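Local structure of succinylglutamate desuccinylase (1YW4) at residues W21-P24 and A28-W31. The protein probably hydrolyses N-succinylglutamate to succinate and glutamate with the help of one zinc ion per subunit, the last step of arginine degradation by the AST pathway. Sequence-based numbering, arbitrary orientation.
Sequences WPLP and AARW
W21 and A29 face each other as a hydrogen-bonded pair in an antiparallel beta hairpin, in which strand 20-23, outermost of its sheet within this chain, folds back on strand 27-33. The backbones of W21 and A29 satisfy each other's N-H and C=O: W21 N donates to A29 O at 2.8 Å and A29 N to W21 O at 2.8 Å, nearly straight (161° and 163°). W21 O also receives a CA-H contact from A28 CA (3.4 Å). P22, in the non-hydrogen-bonded pair with A28, has no N-H to offer, and this position needs none from it across the hairpin. R30 leaves the backbone away from strand 20-23; its NE pairs with E20 and NH2 with D42.

F7 of helix 7-12 touches W21, A29 and W31, while L23 lies on L39. The short methyl of A29 lets L23 come close, CD1 being 3.5 Å from A29 CB, a tight carbon-carbon contact. In both indoles CG lies beside the backbone N, but differing second torsions leave the planes 65° apart, an edge-to-face pair. Tryptophan suits both places, a broad ring face meeting an N-H edge: W31 NE1 lies 3.5 Å above the plane of the W21 ring, over its centre.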
loop_
_atom_site.group_PDB
_atom_site.type_symbol
_atom_site.label_atom_id
_atom_site.label_comp_id
_atom_site.label_asym_id
_atom_site.label_seq_id
_atom_site.Cartn_x
_atom_site.Cartn_y
_atom_site.Cartn_z
ATOM N N TRP A 21 24.112 -18.759 -38.472
ATOM C CA TRP A 21 25.390 -19.321 -38.053
ATOM C C TRP A 21 25.175 -20.659 -37.360
ATOM O O TRP A 21 24.268 -20.812 -36.540
ATOM C CB TRP A 21 26.108 -18.392 -37.069
ATOM C CG TRP A 21 26.407 -17.030 -37.582
ATOM C CD1 TRP A 21 26.355 -16.608 -38.880
ATOM C CD2 TRP A 21 26.851 -15.910 -36.810
ATOM N NE1 TRP A 21 26.742 -15.291 -38.965
ATOM C CE2 TRP A 21 27.052 -14.838 -37.709
ATOM C CE3 TRP A 21 27.102 -15.707 -35.442
ATOM C CZ2 TRP A 21 27.493 -13.579 -37.290
ATOM C CZ3 TRP A 21 27.542 -14.450 -35.023
ATOM C CH2 TRP A 21 27.731 -13.405 -35.949
ATOM N N PRO A 22 26.011 -21.651 -37.678
ATOM C CA PRO A 22 25.851 -22.953 -37.031
ATOM C C PRO A 22 26.289 -22.889 -35.567
ATOM O O PRO A 22 27.257 -22.203 -35.226
ATOM C CB PRO A 22 26.752 -23.861 -37.867
ATOM C CG PRO A 22 27.869 -22.928 -38.262
ATOM C CD PRO A 22 27.120 -21.666 -38.648
ATOM N N LEU A 23 25.565 -23.591 -34.704
ATOM C CA LEU A 23 25.898 -23.642 -33.285
ATOM C C LEU A 23 26.228 -25.078 -32.898
ATOM O O LEU A 23 25.654 -26.024 -33.437
ATOM C CB LEU A 23 24.726 -23.152 -32.432
ATOM C CG LEU A 23 24.667 -21.664 -32.067
ATOM C CD1 LEU A 23 24.880 -20.805 -33.291
ATOM C CD2 LEU A 23 23.325 -21.373 -31.421
ATOM N N PRO A 24 27.153 -25.257 -31.950
ATOM C CA PRO A 24 27.524 -26.607 -31.523
ATOM C C PRO A 24 26.298 -27.403 -31.085
ATOM O O PRO A 24 25.458 -26.905 -30.335
ATOM C CB PRO A 24 28.517 -26.351 -30.388
ATOM C CG PRO A 24 28.110 -25.009 -29.863
ATOM C CD PRO A 24 27.818 -24.239 -31.124
ATOM N N ALA A 28 21.321 -23.598 -34.313
ATOM C CA ALA A 28 21.641 -22.485 -35.190
ATOM C C ALA A 28 21.255 -21.126 -34.625
ATOM O O ALA A 28 20.360 -21.012 -33.792
ATOM C CB ALA A 28 20.967 -22.692 -36.547
ATOM N N ALA A 29 21.948 -20.100 -35.095
ATOM C CA ALA A 29 21.673 -18.737 -34.671
ATOM C C ALA A 29 21.173 -18.033 -35.926
ATOM O O ALA A 29 21.878 -17.981 -36.939
ATOM C CB ALA A 29 22.936 -18.079 -34.147
ATOM N N ARG A 30 19.949 -17.515 -35.862
ATOM C CA ARG A 30 19.342 -16.839 -37.003
ATOM C C ARG A 30 19.180 -15.349 -36.779
ATOM O O ARG A 30 18.553 -14.927 -35.810
ATOM C CB ARG A 30 17.959 -17.446 -37.319
ATOM C CG ARG A 30 18.002 -18.849 -37.903
ATOM C CD ARG A 30 16.613 -19.471 -38.044
ATOM N NE ARG A 30 16.715 -20.927 -38.139
ATOM C CZ ARG A 30 15.804 -21.787 -37.694
ATOM N NH1 ARG A 30 14.696 -21.345 -37.113
ATOM N NH2 ARG A 30 16.014 -23.099 -37.812
ATOM N N TRP A 31 19.769 -14.549 -37.662
ATOM C CA TRP A 31 19.619 -13.104 -37.565
ATOM C C TRP A 31 18.281 -12.782 -38.206
ATOM O O TRP A 31 18.098 -12.975 -39.411
ATOM C CB TRP A 31 20.762 -12.400 -38.291
ATOM C CG TRP A 31 22.041 -12.561 -37.546
ATOM C CD1 TRP A 31 22.950 -13.574 -37.681
ATOM C CD2 TRP A 31 22.495 -11.757 -36.456
ATOM N NE1 TRP A 31 23.940 -13.451 -36.736
ATOM C CE2 TRP A 31 23.687 -12.342 -35.972
ATOM C CE3 TRP A 31 22.010 -10.598 -35.835
ATOM C CZ2 TRP A 31 24.403 -11.805 -34.893
ATOM C CZ3 TRP A 31 22.721 -10.067 -34.762
ATOM C CH2 TRP A 31 23.906 -10.672 -34.307
#